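PDB 4QAS: CT263 from Chlamydia trachomatis, which probably hydrolyses the N-glycosidic bond of a futalosine-type nucleoside, in the menaquinone-producing futalosine pathway of this bacterium. Local coordinates for residues 11-16 with 189-194; 48-53 with 60-65; 97-100 with 105-108. The protein carries 1 engineered substitution. One frame throughout, in Å; residues are numbered along the deposited sequence.

Interaction 1 (11-16 with 189-194); sequences LIFADP and EAIFPI
The phenyl ring of F13 receives I191 obliquely: at its far end CZ lies 3.8 Å from CD1 of I191, while A19 and T22 of helix 16-25, with A75 and V47 of the neighbouring strands, supply further contacts to the same side chain. Its partner shows how one beta-branched residue can serve two neighbours. CG1 of I191 stands beside the backbone N (chi1 -73°), and an almost extended chi2 (169°) carries CD1 out to the ring. The other branch, CG2, is anti to that N and is turned to L11, whose CD1 meets it tip to tip at 4.0 Å. The contact is therefore wholly apolar and buried, made by three side chains, with T22 touching all of them. One turn of helix offers a single residue to this strand, and the next, F192, leads elsewhere: its ring meets F192 of the second subunit edge-to-face. P193 then kinks the helix. The backbone of the strand is tied into the sheet, L11 and F13 both bonding to M48. Such packing of the C-terminal helix 180-197 on a parallel strand is characteristic of the layered alpha/beta fold of the nucleosidase family.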
loop_
_atom_site.group_PDB
_atom_site.type_symbol
_atom_site.label_atom_id
_atom_site.label_comp_id
_atom_site.label_asym_id
_atom_site.label_seq_id
_atom_site.Cartn_x
_atom_site.Cartn_y
_atom_site.Cartn_z
ATOM N N LEU A 11 0.386 -5.657 13.732
ATOM C CA LEU A 11 1.685 -5.333 13.161
ATOM C C LEU A 11 2.558 -4.707 14.230
ATOM O O LEU A 11 2.122 -3.787 14.941
ATOM C CB LEU A 11 1.531 -4.317 12.039
ATOM C CG LEU A 11 0.552 -4.699 10.939
ATOM C CD1 LEU A 11 0.526 -3.618 9.843
ATOM C CD2 LEU A 11 0.811 -6.037 10.296
ATOM N N ILE A 12 3.785 -5.209 14.354
ATOM C CA ILE A 12 4.730 -4.762 15.366
ATOM C C ILE A 12 5.961 -4.253 14.648
ATOM O O ILE A 12 6.610 -4.995 13.892
ATOM C CB ILE A 12 5.100 -5.872 16.356
ATOM C CG1 ILE A 12 3.848 -6.429 17.024
ATOM C CG2 ILE A 12 6.038 -5.328 17.403
ATOM C CD1 ILE A 12 4.078 -7.704 17.757
ATOM N N PHE A 13 6.295 -2.999 14.899
ATOM C CA PHE A 13 7.508 -2.368 14.404
ATOM C C PHE A 13 8.382 -1.993 15.588
ATOM O O PHE A 13 7.897 -1.699 16.672
ATOM C CB PHE A 13 7.167 -1.092 13.641
ATOM C CG PHE A 13 6.365 -1.324 12.398
ATOM C CD1 PHE A 13 6.996 -1.596 11.193
ATOM C CD2 PHE A 13 4.972 -1.258 12.420
ATOM C CE1 PHE A 13 6.264 -1.796 10.044
ATOM C CE2 PHE A 13 4.247 -1.473 11.273
ATOM C CZ PHE A 13 4.887 -1.737 10.104
ATOM N N ALA A 14 9.695 -2.014 15.375
ATOM C CA ALA A 14 10.623 -1.682 16.443
ATOM C C ALA A 14 10.662 -0.194 16.730
ATOM O O ALA A 14 10.854 0.201 17.876
ATOM C CB ALA A 14 12.043 -2.177 16.113
ATOM N N ASP A 15 10.495 0.642 15.708
ATOM C CA ASP A 15 10.639 2.074 15.905
ATOM C C ASP A 15 9.781 2.819 14.894
ATOM O O ASP A 15 9.223 2.222 13.964
ATOM C CB ASP A 15 12.112 2.516 15.859
ATOM C CG ASP A 15 12.791 2.177 14.549
ATOM O OD1 ASP A 15 12.196 2.401 13.475
ATOM O OD2 ASP A 15 13.944 1.670 14.579
ATOM N N PRO A 16 9.617 4.130 15.076
ATOM C CA PRO A 16 8.719 4.872 14.173
ATOM C C PRO A 16 9.163 4.900 12.726
ATOM O O PRO A 16 8.304 4.917 11.831
ATOM C CB PRO A 16 8.749 6.286 14.752
ATOM C CG PRO A 16 9.011 6.091 16.201
ATOM C CD PRO A 16 9.986 4.945 16.247
ATOM N N GLU A 189 4.953 -2.196 1.263
ATOM C CA GLU A 189 4.622 -2.914 0.048
ATOM C C GLU A 189 4.486 -4.407 0.295
ATOM O O GLU A 189 3.694 -5.083 -0.373
ATOM C CB GLU A 189 5.659 -2.578 -1.022
ATOM C CG GLU A 189 5.523 -1.124 -1.448
ATOM C CD GLU A 189 6.635 -0.627 -2.334
ATOM O OE1 GLU A 189 7.586 -1.397 -2.609
ATOM O OE2 GLU A 189 6.561 0.551 -2.741
ATOM N N ALA A 190 5.246 -4.949 1.242
ATOM C CA ALA A 190 5.122 -6.364 1.560
ATOM C C ALA A 190 3.925 -6.656 2.453
ATOM O O ALA A 190 3.333 -7.745 2.355
ATOM C CB ALA A 190 6.394 -6.844 2.240
ATOM N N ILE A 191 3.554 -5.719 3.335
ATOM C CA ILE A 191 2.421 -5.937 4.238
ATOM C C ILE A 191 1.108 -5.967 3.472
ATOM O O ILE A 191 0.200 -6.751 3.796
ATOM C CB ILE A 191 2.438 -4.872 5.349
ATOM C CG1 ILE A 191 3.579 -5.200 6.320
ATOM C CG2 ILE A 191 1.069 -4.812 6.059
ATOM C CD1 ILE A 191 3.897 -4.134 7.305
ATOM N N PHE A 192 0.965 -5.120 2.461
ATOM C CA PHE A 192 -0.345 -4.987 1.842
ATOM C C PHE A 192 -0.921 -6.297 1.327
ATOM O O PHE A 192 -2.097 -6.570 1.605
ATOM C CB PHE A 192 -0.343 -3.917 0.754
ATOM C CG PHE A 192 -1.674 -3.767 0.142
ATOM C CD1 PHE A 192 -2.669 -3.067 0.801
ATOM C CD2 PHE A 192 -1.982 -4.425 -1.023
ATOM C CE1 PHE A 192 -3.940 -2.977 0.255
ATOM C CE2 PHE A 192 -3.231 -4.334 -1.567
ATOM C CZ PHE A 192 -4.213 -3.613 -0.932
ATOM N N PRO A 193 -0.209 -7.114 0.543
ATOM C CA PRO A 193 -0.867 -8.330 0.034
ATOM C C PRO A 193 -1.234 -9.318 1.125
ATOM O O PRO A 193 -2.173 -10.105 0.941
ATOM C CB PRO A 193 0.149 -8.905 -0.968
ATOM C CG PRO A 193 1.444 -8.300 -0.610
ATOM C CD PRO A 193 1.123 -6.915 -0.056
ATOM N N ILE A 194 -0.539 -9.288 2.262
ATOM C CA ILE A 194 -0.936 -10.130 3.386
ATOM C C ILE A 194 -2.279 -9.671 3.928
ATOM O O ILE A 194 -3.211 -10.468 4.079
ATOM C CB ILE A 194 0.130 -10.132 4.488
ATOM C CG1 ILE A 194 1.509 -10.428 3.902
ATOM C CG2 ILE A 194 -0.278 -11.163 5.551
ATOM C CD1 ILE A 194 2.629 -10.232 4.904
#

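Interaction 2 (48-53 with 60-65); sequences MVLKTW and QALSPP
L50 and A61 meet through methyl groups, CD2 of the leucine lying 3.8 Å from CB of the alanine. The same CD2 also rests 3.8 Å from CG of L62, so a single methyl is lodged against two consecutive residues, and the two leucine side chains cross obliquely. CG of L50 lies opposite its carbonyl carbon (chi1 -62°), which sends the isobutyl group to the later segment although its CB does not start out that way. On the other side of the meeting point chi1 of L62, -94°, is well off a staggered value, probably at some cost in torsional energy. M48 adds some burial without close approach, its side chain coming no nearer than 4.7 Å. Topologically this is a crossover: strands 43-49 and 71-80 both run parallel to strand 7-13, which lies between them, and the connection, with just a short 3-10 segment here and no long helix, must pass across it. L50 and L62 accordingly both touch I12 of that middle strand, and I147 of helix 144-153 touches both leucines too. Polar interactions hold each half separately. Backbone bonds tie L50 to F13 and K51 to A14, NZ of K51 bonds to the carbonyl O of Y55, and on the other half the O of L62 accepts a bond from NE2 of Q150.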
loop_
_atom_site.group_PDB
_atom_site.type_symbol
_atom_site.label_atom_id
_atom_site.label_comp_id
_atom_site.label_asym_id
_atom_site.label_seq_id
_atom_site.Cartn_x
_atom_site.Cartn_y
_atom_site.Cartn_z
ATOM N N MET A 48 1.561 -1.585 16.713
ATOM C CA MET A 48 2.347 -1.187 17.872
ATOM C C MET A 48 3.781 -0.907 17.466
ATOM O O MET A 48 4.358 -1.617 16.649
ATOM C CB MET A 48 2.310 -2.280 18.901
ATOM C CG MET A 48 0.935 -2.368 19.488
ATOM S SD MET A 48 0.736 -3.659 20.706
ATOM C CE MET A 48 -1.016 -3.521 21.063
ATOM N N VAL A 49 4.343 0.133 18.054
ATOM C CA VAL A 49 5.724 0.544 17.825
ATOM C C VAL A 49 6.447 0.409 19.165
ATOM O O VAL A 49 6.061 1.048 20.152
ATOM C CB VAL A 49 5.782 1.987 17.309
ATOM C CG1 VAL A 49 7.237 2.395 17.059
ATOM C CG2 VAL A 49 4.972 2.131 16.036
ATOM N N LEU A 50 7.488 -0.430 19.213
ATOM C CA LEU A 50 8.064 -0.813 20.505
ATOM C C LEU A 50 8.819 0.329 21.166
ATOM O O LEU A 50 8.696 0.540 22.368
ATOM C CB LEU A 50 8.986 -2.027 20.360
ATOM C CG LEU A 50 8.291 -3.293 19.868
ATOM C CD1 LEU A 50 9.289 -4.422 19.764
ATOM C CD2 LEU A 50 7.147 -3.696 20.803
ATOM N N LYS A 51 9.634 1.043 20.416
ATOM C CA LYS A 51 10.516 2.063 20.973
ATOM C C LYS A 51 10.148 3.393 20.337
ATOM O O LYS A 51 10.580 3.683 19.219
ATOM C CB LYS A 51 11.964 1.703 20.689
ATOM C CG LYS A 51 12.958 2.660 21.303
ATOM C CD LYS A 51 14.376 2.310 20.909
ATOM C CE LYS A 51 15.323 3.440 21.251
ATOM N NZ LYS A 51 16.713 3.139 20.822
ATOM N N THR A 52 9.321 4.180 21.021
ATOM C CA THR A 52 9.012 5.540 20.594
ATOM C C THR A 52 9.750 6.577 21.417
ATOM O O THR A 52 9.856 7.730 20.987
ATOM C CB THR A 52 7.499 5.807 20.656
ATOM O OG1 THR A 52 7.016 5.646 21.999
ATOM C CG2 THR A 52 6.748 4.862 19.724
ATOM N N TRP A 53 10.271 6.175 22.575
ATOM C CA TRP A 53 11.001 7.033 23.492
ATOM C C TRP A 53 12.323 6.383 23.845
ATOM O O TRP A 53 12.460 5.158 23.820
ATOM C CB TRP A 53 10.283 7.140 24.830
ATOM C CG TRP A 53 9.338 8.239 24.933
ATOM C CD1 TRP A 53 8.704 8.879 23.913
ATOM C CD2 TRP A 53 8.904 8.860 26.137
ATOM N NE1 TRP A 53 7.893 9.866 24.412
ATOM C CE2 TRP A 53 8.000 9.875 25.779
ATOM C CE3 TRP A 53 9.193 8.655 27.483
ATOM C CZ2 TRP A 53 7.383 10.682 26.720
ATOM C CZ3 TRP A 53 8.588 9.449 28.408
ATOM C CH2 TRP A 53 7.692 10.456 28.029
ATOM N N GLN A 60 8.518 -4.335 28.901
ATOM C CA GLN A 60 7.098 -4.027 29.037
ATOM C C GLN A 60 6.479 -3.443 27.768
ATOM O O GLN A 60 5.278 -3.149 27.773
ATOM C CB GLN A 60 6.891 -3.108 30.238
ATOM C CG GLN A 60 7.219 -3.815 31.556
ATOM C CD GLN A 60 6.928 -2.974 32.776
ATOM O OE1 GLN A 60 7.841 -2.587 33.504
ATOM N NE2 GLN A 60 5.646 -2.695 33.015
ATOM N N ALA A 61 7.238 -3.283 26.686
ATOM C CA ALA A 61 6.629 -2.909 25.418
ATOM C C ALA A 61 5.699 -3.997 24.898
ATOM O O ALA A 61 4.775 -3.704 24.130
ATOM C CB ALA A 61 7.719 -2.643 24.386
ATOM N N LEU A 62 5.952 -5.259 25.269
ATOM C CA LEU A 62 5.156 -6.405 24.828
ATOM C C LEU A 62 4.975 -7.398 25.962
ATOM O O LEU A 62 4.884 -8.610 25.737
ATOM C CB LEU A 62 5.827 -7.131 23.647
ATOM C CG LEU A 62 5.460 -6.779 22.218
ATOM C CD1 LEU A 62 6.152 -7.792 21.308
ATOM C CD2 LEU A 62 3.973 -6.767 21.949
ATOM N N SER A 63 4.929 -6.903 27.188
ATOM C CA SER A 63 4.764 -7.751 28.345
ATOM C C SER A 63 3.822 -7.030 29.306
ATOM O O SER A 63 4.147 -5.929 29.761
ATOM C CB SER A 63 6.109 -7.990 29.008
ATOM O OG SER A 63 5.957 -8.821 30.142
ATOM N N PRO A 64 2.639 -7.619 29.598
ATOM C CA PRO A 64 2.138 -8.882 29.041
ATOM C C PRO A 64 1.858 -8.748 27.554
ATOM O O PRO A 64 1.583 -7.643 27.074
ATOM C CB PRO A 64 0.825 -9.114 29.795
ATOM C CG PRO A 64 0.388 -7.776 30.222
ATOM C CD PRO A 64 1.638 -6.972 30.465
ATOM N N PRO A 65 1.972 -9.853 26.816
ATOM C CA PRO A 65 1.767 -9.779 25.379
ATOM C C PRO A 65 0.314 -9.493 25.058
ATOM O O PRO A 65 -0.602 -9.935 25.775
ATOM C CB PRO A 65 2.187 -11.177 24.891
ATOM C CG PRO A 65 2.005 -12.043 26.027
ATOM C CD PRO A 65 2.276 -11.224 27.253
#

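Interaction 3 (97-100 with 105-108); sequences KELT and VEEE
K97 and E108, E98 and E107, and L99 and E106 pair across two antiparallel strands whose axes approach to 4.6 Å at 167°. The middle pair is hydrogen-bonded: N of E98 to O of E107 at 3.0 Å is bent, its donor above the carbonyl plane, whereas N of E107 to O of E98 at 3.1 Å is straighter and lies in that plane; toward the turn, N of T100 adds a bond to O of V105 at 3.1 Å. On one face K97, L99, E106 and E108 gather. The lysine packs its methylene chain on the glutamate opposite, CG of K97 lying 3.5 Å from CG of E108, then bends at chi3 (-61°) and brings its amine toward E106, where NZ and OE2 form a long salt bridge of 3.9 Å. CD1 of L99 lies 3.5 Å from CG of E106, so that E106 packs against aliphatic carbon while its carboxylate faces the lysine's amine at long range. The carboxylate of E108 instead bonds through OE1 to OG of S95. On the reverse face E98 and E107 run side by side, CB of E98 being 3.6 Å from CG of E107; in the modelled position of the poorly ordered E107, the carboxylate planes are 77° apart, and like charges probably disfavour closer approach. The hairpin projects at the surface: strand 90-99 pairs on its other side with strand 119-124, while F145 of helix 144-153 touches both E98 and E107.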
loop_
_atom_site.group_PDB
_atom_site.type_symbol
_atom_site.label_atom_id
_atom_site.label_comp_id
_atom_site.label_asym_id
_atom_site.label_seq_id
_atom_site.Cartn_x
_atom_site.Cartn_y
_atom_site.Cartn_z
ATOM N N LYS A 97 17.081 -16.453 15.864
ATOM C CA LYS A 97 17.953 -16.834 16.973
ATOM C C LYS A 97 18.263 -15.581 17.768
ATOM O O LYS A 97 18.653 -14.568 17.182
ATOM C CB LYS A 97 19.307 -17.327 16.442
ATOM C CG LYS A 97 19.347 -18.647 15.703
ATOM C CD LYS A 97 20.805 -19.052 15.413
ATOM C CE LYS A 97 21.528 -18.023 14.542
ATOM N NZ LYS A 97 22.929 -18.403 14.203
ATOM N N GLU A 98 18.138 -15.639 19.091
ATOM C CA GLU A 98 18.756 -14.636 19.952
ATOM C C GLU A 98 20.159 -15.121 20.255
ATOM O O GLU A 98 20.358 -16.295 20.615
ATOM C CB GLU A 98 17.979 -14.450 21.250
ATOM C CG GLU A 98 18.548 -13.358 22.183
ATOM C CD GLU A 98 18.239 -11.930 21.717
ATOM O OE1 GLU A 98 17.136 -11.696 21.189
ATOM O OE2 GLU A 98 19.094 -11.032 21.882
ATOM N N LEU A 99 21.124 -14.234 20.153
ATOM C CA LEU A 99 22.497 -14.572 20.456
ATOM C C LEU A 99 23.010 -13.612 21.519
ATOM O O LEU A 99 22.855 -12.387 21.390
ATOM C CB LEU A 99 23.352 -14.467 19.198
ATOM C CG LEU A 99 24.843 -14.656 19.358
ATOM C CD1 LEU A 99 25.191 -16.047 19.822
ATOM C CD2 LEU A 99 25.546 -14.369 18.027
ATOM N N THR A 100 23.659 -14.174 22.555
ATOM C CA THR A 100 24.343 -13.440 23.618
ATOM C C THR A 100 25.845 -13.527 23.369
ATOM O O THR A 100 26.459 -14.568 23.642
ATOM C CB THR A 100 23.992 -14.027 24.993
ATOM O OG1 THR A 100 22.582 -13.886 25.190
ATOM C CG2 THR A 100 24.744 -13.304 26.105
ATOM N N VAL A 105 25.745 -18.188 24.148
ATOM C CA VAL A 105 24.510 -18.944 24.312
ATOM C C VAL A 105 23.452 -18.390 23.370
ATOM O O VAL A 105 23.335 -17.175 23.152
ATOM C CB VAL A 105 24.060 -18.931 25.782
ATOM C CG1 VAL A 105 22.724 -19.658 25.945
ATOM C CG2 VAL A 105 25.099 -19.562 26.639
ATOM N N GLU A 106 22.706 -19.308 22.762
ATOM C CA GLU A 106 21.678 -18.975 21.797
ATOM C C GLU A 106 20.368 -19.634 22.181
ATOM O O GLU A 106 20.327 -20.662 22.869
ATOM C CB GLU A 106 22.027 -19.497 20.378
ATOM C CG GLU A 106 23.342 -19.039 19.799
ATOM C CD GLU A 106 23.551 -19.538 18.372
ATOM O OE1 GLU A 106 22.779 -20.412 17.921
ATOM O OE2 GLU A 106 24.483 -19.054 17.698
ATOM N N GLU A 107 19.288 -19.020 21.740
ATOM C CA GLU A 107 17.989 -19.649 21.688
ATOM C C GLU A 107 17.490 -19.447 20.265
ATOM O O GLU A 107 18.002 -18.588 19.533
ATOM C CB GLU A 107 17.036 -19.049 22.735
ATOM C CG GLU A 107 17.041 -17.533 22.820
ATOM C CD GLU A 107 16.220 -17.013 23.995
ATOM O OE1 GLU A 107 15.454 -17.803 24.587
ATOM O OE2 GLU A 107 16.338 -15.812 24.322
ATOM N N GLU A 108 16.529 -20.248 19.849
ATOM C CA GLU A 108 16.060 -20.165 18.473
ATOM C C GLU A 108 14.621 -20.616 18.398
ATOM O O GLU A 108 14.238 -21.593 19.054
ATOM C CB GLU A 108 16.931 -21.022 17.538
ATOM C CG GLU A 108 16.629 -20.813 16.060
ATOM C CD GLU A 108 17.515 -21.657 15.141
ATOM O OE1 GLU A 108 17.268 -21.692 13.916
ATOM O OE2 GLU A 108 18.449 -22.309 15.659
#

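How the interactions relate
Along the chain, interaction 1 brackets the other two, joining the first strand to the last helix, while interactions 2 and 3 follow one another in the sequence between. All three reach one mixed sheet. Interactions 1 and 2, with centres about 15 Å apart, touch directly, since strands 7-13 and 43-49 are adjacent in it. The hairpin of interaction 3 stands apart, its centre about 24 Å from that of interaction 1 and about 21 Å from that of interaction 2. Helix 144-153 nevertheless touches both 2 and 3. The series thus runs from a buried sheet-helix contact, through a partly buried crossover, to a hairpin at the surface, an illustration of one sheet organising contacts local and remote in sequence.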